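PDB 3LY0: dipeptidase AC. Metallo peptidase. MEROPS family M19 from Rhodobacter sphaeroides, which probably hydrolyses dipeptides as a zinc-dependent metallopeptidase, and here holds a phosphinate mimic of L-Ala-D-Ala at its two-zinc site. Local coordinates for residues Leu151-Pro164 and Leu197-Asp209. Numbering follows the deposited sequence.
Sequences LHLFHSLGLRSLGP and LVAECNRLKIMLD
Two consecutive helix-strand units of the TIM barrel lie side by side here: strands 159-163 and 207-208 pair in parallel, and the helices leading into them, 151-157 and 197-204, pack outside with their axes crossing at -28°. Across the strands, M207 N gives its hydrogen to R160 O, L162 N to M207 O (2.8 Å) and D209 N to L162 O (2.9 Å). Between the helices, L151 is a knob in the hole made by L197, E200, C201 and L204. L151 has CG anti to its own backbone N (chi1 -175°), which places its CD2 3.6 Å from E200 CG and its CD1 3.8 Å from I206 CD1. Further out, R203 grips E200 OE1 side-on through NE and NH1, and H152 turns the CE1 edge of its ring to that same oxygen at 3.0 Å. Were E200 an alanine, the R203 guanidinium would probably lose its carboxylate mate and a gap open beside L151 CD2. Towards the zinc site, D209 OD2 is hydrogen-bonded to T232 OG1, next to the zinc ligand H233. On the barrel's inner side S161 OG, hydrogen-bonded to H137, touches M207 CE at 3.2 Å; on the helix-facing side, L162 CD2 rests 3.9 Å from C201 SG.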
loop_
_atom_site.group_PDB
_atom_site.type_symbol
_atom_site.label_atom_id
_atom_site.label_comp_id
_atom_site.label_asym_id
_atom_site.label_seq_id
_atom_site.Cartn_x
_atom_site.Cartn_y
_atom_site.Cartn_z
ATOM N N LEU A 151 -3.468 -5.766 19.017
ATOM C CA LEU A 151 -2.479 -6.248 18.060
ATOM C C LEU A 151 -2.436 -7.772 18.075
ATOM O O LEU A 151 -2.393 -8.412 17.031
ATOM C CB LEU A 151 -1.091 -5.661 18.354
ATOM C CG LEU A 151 0.007 -6.002 17.341
ATOM C CD1 LEU A 151 -0.261 -5.262 16.044
ATOM C CD2 LEU A 151 1.382 -5.612 17.894
ATOM N N HIS A 152 -2.475 -8.354 19.270
ATOM C CA HIS A 152 -2.455 -9.801 19.384
ATOM C C HIS A 152 -3.738 -10.413 18.852
ATOM O O HIS A 152 -3.706 -11.446 18.189
ATOM C CB HIS A 152 -2.188 -10.211 20.832
ATOM C CG HIS A 152 -0.880 -9.710 21.343
ATOM N ND1 HIS A 152 0.292 -10.419 21.199
ATOM C CD2 HIS A 152 -0.548 -8.548 21.957
ATOM C CE1 HIS A 152 1.288 -9.720 21.717
ATOM N NE2 HIS A 152 0.805 -8.588 22.190
ATOM N N LEU A 153 -4.868 -9.767 19.124
ATOM C CA LEU A 153 -6.140 -10.233 18.586
ATOM C C LEU A 153 -6.137 -10.233 17.062
ATOM O O LEU A 153 -6.451 -11.247 16.436
ATOM C CB LEU A 153 -7.292 -9.369 19.089
ATOM C CG LEU A 153 -7.616 -9.487 20.575
ATOM C CD1 LEU A 153 -8.711 -8.499 20.918
ATOM C CD2 LEU A 153 -8.063 -10.895 20.902
ATOM N N PHE A 154 -5.768 -9.105 16.461
ATOM C CA PHE A 154 -5.772 -9.022 15.005
ATOM C C PHE A 154 -4.776 -10.002 14.397
ATOM O O PHE A 154 -5.061 -10.616 13.378
ATOM C CB PHE A 154 -5.524 -7.580 14.528
ATOM C CG PHE A 154 -6.774 -6.737 14.478
ATOM C CD1 PHE A 154 -7.646 -6.834 13.399
ATOM C CD2 PHE A 154 -7.072 -5.838 15.496
ATOM C CE1 PHE A 154 -8.799 -6.062 13.340
ATOM C CE2 PHE A 154 -8.225 -5.058 15.451
ATOM C CZ PHE A 154 -9.091 -5.176 14.365
ATOM N N HIS A 155 -3.614 -10.155 15.018
ATOM C CA HIS A 155 -2.638 -11.119 14.536
ATOM C C HIS A 155 -3.227 -12.531 14.530
ATOM O O HIS A 155 -3.031 -13.296 13.576
ATOM C CB HIS A 155 -1.384 -11.078 15.399
ATOM C CG HIS A 155 -0.340 -12.051 14.964
ATOM N ND1 HIS A 155 -0.160 -13.270 15.585
ATOM C CD2 HIS A 155 0.556 -12.005 13.950
ATOM C CE1 HIS A 155 0.818 -13.924 14.982
ATOM N NE2 HIS A 155 1.270 -13.178 13.989
ATOM N N SER A 156 -3.955 -12.863 15.589
ATOM C CA SER A 156 -4.544 -14.184 15.727
ATOM C C SER A 156 -5.524 -14.483 14.611
ATOM O O SER A 156 -5.649 -15.635 14.185
ATOM C CB SER A 156 -5.240 -14.299 17.073
ATOM O OG SER A 156 -4.287 -14.377 18.116
ATOM N N LEU A 157 -6.225 -13.462 14.136
ATOM C CA LEU A 157 -7.194 -13.681 13.071
ATOM C C LEU A 157 -6.658 -13.437 11.655
ATOM O O LEU A 157 -7.406 -13.549 10.679
ATOM C CB LEU A 157 -8.504 -12.930 13.345
ATOM C CG LEU A 157 -8.449 -11.419 13.535
ATOM C CD1 LEU A 157 -8.233 -10.735 12.200
ATOM C CD2 LEU A 157 -9.750 -10.946 14.142
ATOM N N GLY A 158 -5.367 -13.123 11.538
ATOM C CA GLY A 158 -4.714 -13.123 10.241
ATOM C C GLY A 158 -3.958 -11.869 9.842
ATOM O O GLY A 158 -3.393 -11.817 8.756
ATOM N N LEU A 159 -3.937 -10.855 10.696
ATOM C CA LEU A 159 -3.219 -9.633 10.338
ATOM C C LEU A 159 -1.730 -9.929 10.193
ATOM O O LEU A 159 -1.119 -10.496 11.112
ATOM C CB LEU A 159 -3.430 -8.561 11.402
ATOM C CG LEU A 159 -2.746 -7.232 11.076
ATOM C CD1 LEU A 159 -3.505 -6.508 9.972
ATOM C CD2 LEU A 159 -2.655 -6.375 12.328
ATOM N N ARG A 160 -1.134 -9.528 9.064
ATOM C CA ARG A 160 0.285 -9.797 8.849
ATOM C C ARG A 160 1.116 -8.573 8.473
ATOM O O ARG A 160 2.333 -8.675 8.304
ATOM C CB ARG A 160 0.470 -10.897 7.796
ATOM C CG ARG A 160 -0.010 -12.283 8.241
ATOM C CD ARG A 160 0.866 -12.848 9.354
ATOM N NE ARG A 160 0.443 -14.170 9.822
ATOM C CZ ARG A 160 -0.464 -14.369 10.770
ATOM N NH1 ARG A 160 -0.765 -15.608 11.150
ATOM N NH2 ARG A 160 -1.078 -13.346 11.343
ATOM N N SER A 161 0.462 -7.419 8.368
ATOM C CA SER A 161 1.114 -6.204 7.911
ATOM C C SER A 161 0.402 -5.018 8.519
ATOM O O SER A 161 -0.823 -5.011 8.615
ATOM C CB SER A 161 0.995 -6.127 6.390
ATOM O OG SER A 161 1.680 -5.005 5.883
ATOM N N LEU A 162 1.164 -4.004 8.916
ATOM C CA LEU A 162 0.605 -2.859 9.614
ATOM C C LEU A 162 1.426 -1.602 9.345
ATOM O O LEU A 162 2.644 -1.575 9.565
ATOM C CB LEU A 162 0.573 -3.156 11.126
ATOM C CG LEU A 162 0.139 -2.032 12.060
ATOM C CD1 LEU A 162 -1.254 -1.543 11.721
ATOM C CD2 LEU A 162 0.208 -2.476 13.522
ATOM N N GLY A 163 0.750 -0.557 8.868
ATOM C CA GLY A 163 1.317 0.782 8.888
ATOM C C GLY A 163 0.852 1.493 10.150
ATOM O O GLY A 163 -0.343 1.660 10.368
ATOM N N PRO A 164 1.789 1.916 11.008
ATOM C CA PRO A 164 1.359 2.549 12.263
ATOM C C PRO A 164 0.450 3.757 12.061
ATOM O O PRO A 164 -0.423 4.019 12.899
ATOM C CB PRO A 164 2.679 2.968 12.911
ATOM C CG PRO A 164 3.675 1.973 12.390
ATOM C CD PRO A 164 3.239 1.673 10.969
ATOM N N LEU A 197 5.032 -0.562 19.790
ATOM C CA LEU A 197 4.391 -1.178 18.626
ATOM C C LEU A 197 5.405 -1.767 17.641
ATOM O O LEU A 197 5.220 -2.876 17.137
ATOM C CB LEU A 197 3.475 -0.174 17.926
ATOM C CG LEU A 197 2.772 -0.683 16.667
ATOM C CD1 LEU A 197 1.735 -1.751 17.006
ATOM C CD2 LEU A 197 2.120 0.473 15.959
ATOM N N VAL A 198 6.482 -1.033 17.371
ATOM C CA VAL A 198 7.539 -1.559 16.515
ATOM C C VAL A 198 8.121 -2.843 17.095
ATOM O O VAL A 198 8.268 -3.839 16.402
ATOM C CB VAL A 198 8.668 -0.517 16.298
ATOM C CG1 VAL A 198 9.880 -1.154 15.623
ATOM C CG2 VAL A 198 8.151 0.657 15.490
ATOM N N ALA A 199 8.440 -2.813 18.386
ATOM C CA ALA A 199 9.032 -3.971 19.035
ATOM C C ALA A 199 8.105 -5.186 18.983
ATOM O O ALA A 199 8.550 -6.301 18.730
ATOM C CB ALA A 199 9.401 -3.636 20.477
ATOM N N GLU A 200 6.812 -4.956 19.211
ATOM C CA GLU A 200 5.846 -6.049 19.259
ATOM C C GLU A 200 5.570 -6.606 17.870
ATOM O O GLU A 200 5.419 -7.819 17.701
ATOM C CB GLU A 200 4.545 -5.610 19.926
ATOM C CG GLU A 200 3.708 -6.767 20.429
ATOM C CD GLU A 200 4.409 -7.535 21.530
ATOM O OE1 GLU A 200 4.165 -8.752 21.660
ATOM O OE2 GLU A 200 5.209 -6.914 22.262
ATOM N N CYS A 201 5.536 -5.728 16.869
ATOM C CA CYS A 201 5.386 -6.214 15.493
ATOM C C CYS A 201 6.589 -7.057 15.084
ATOM O O CYS A 201 6.437 -8.094 14.436
ATOM C CB CYS A 201 5.169 -5.076 14.496
ATOM S SG CYS A 201 3.517 -4.348 14.559
ATOM N N ASN A 202 7.792 -6.612 15.455
ATOM C CA ASN A 202 8.978 -7.427 15.202
ATOM C C ASN A 202 8.865 -8.810 15.852
ATOM O O ASN A 202 9.196 -9.824 15.247
ATOM C CB ASN A 202 10.241 -6.746 15.737
ATOM C CG ASN A 202 10.733 -5.580 14.865
ATOM O OD1 ASN A 202 11.621 -4.847 15.283
ATOM N ND2 ASN A 202 10.186 -5.426 13.654
ATOM N N ARG A 203 8.407 -8.842 17.099
ATOM C CA ARG A 203 8.306 -10.110 17.814
ATOM C C ARG A 203 7.266 -11.029 17.180
ATOM O O ARG A 203 7.490 -12.230 17.037
ATOM C CB ARG A 203 7.985 -9.874 19.290
ATOM C CG ARG A 203 8.366 -11.052 20.175
ATOM C CD ARG A 203 8.000 -10.799 21.627
ATOM N NE ARG A 203 6.555 -10.671 21.796
ATOM C CZ ARG A 203 5.710 -11.698 21.777
ATOM N NH1 ARG A 203 4.408 -11.493 21.935
ATOM N NH2 ARG A 203 6.165 -12.931 21.591
ATOM N N LEU A 204 6.131 -10.455 16.796
ATOM C CA LEU A 204 5.059 -11.207 16.158
ATOM C C LEU A 204 5.299 -11.482 14.678
ATOM O O LEU A 204 4.524 -12.211 14.056
ATOM C CB LEU A 204 3.730 -10.474 16.326
ATOM C CG LEU A 204 3.207 -10.423 17.769
ATOM C CD1 LEU A 204 1.963 -9.544 17.854
ATOM C CD2 LEU A 204 2.917 -11.830 18.277
ATOM N N LYS A 205 6.369 -10.901 14.125
ATOM C CA LYS A 205 6.674 -11.015 12.695
ATOM C C LYS A 205 5.541 -10.448 11.841
ATOM O O LYS A 205 5.138 -11.042 10.834
ATOM C CB LYS A 205 6.966 -12.469 12.318
ATOM C CG LYS A 205 8.057 -13.112 13.163
ATOM C CD LYS A 205 9.380 -12.401 12.960
ATOM C CE LYS A 205 10.464 -12.960 13.880
ATOM N NZ LYS A 205 10.303 -12.523 15.304
ATOM N N ILE A 206 5.021 -9.307 12.274
ATOM C CA ILE A 206 4.095 -8.486 11.494
ATOM C C ILE A 206 4.913 -7.439 10.745
ATOM O O ILE A 206 5.673 -6.692 11.354
ATOM C CB ILE A 206 3.075 -7.780 12.418
ATOM C CG1 ILE A 206 2.186 -8.820 13.110
ATOM C CG2 ILE A 206 2.228 -6.778 11.630
ATOM C CD1 ILE A 206 1.249 -8.238 14.147
ATOM N N MET A 207 4.761 -7.386 9.423
ATOM C CA MET A 207 5.495 -6.415 8.608
ATOM C C MET A 207 5.056 -5.002 8.953
ATOM O O MET A 207 3.868 -4.722 9.044
ATOM C CB MET A 207 5.236 -6.678 7.118
ATOM C CG MET A 207 6.147 -5.912 6.126
ATOM S SD MET A 207 5.499 -5.863 4.405
ATOM C CE MET A 207 4.470 -4.395 4.525
ATOM N N LEU A 208 6.024 -4.110 9.139
ATOM C CA LEU A 208 5.728 -2.697 9.331
ATOM C C LEU A 208 5.790 -1.967 8.000
ATOM O O LEU A 208 6.715 -2.174 7.218
ATOM C CB LEU A 208 6.744 -2.086 10.290
ATOM C CG LEU A 208 6.597 -2.573 11.724
ATOM C CD1 LEU A 208 7.925 -2.454 12.460
ATOM C CD2 LEU A 208 5.503 -1.781 12.417
ATOM N N ASP A 209 4.801 -1.116 7.756
ATOM C CA ASP A 209 4.709 -0.351 6.520
ATOM C C ASP A 209 4.935 1.127 6.838
ATOM O O ASP A 209 4.204 1.722 7.644
ATOM C CB ASP A 209 3.324 -0.549 5.905
ATOM C CG ASP A 209 3.148 0.173 4.574
ATOM O OD1 ASP A 209 4.125 0.733 4.023
ATOM O OD2 ASP A 209 1.999 0.173 4.076
#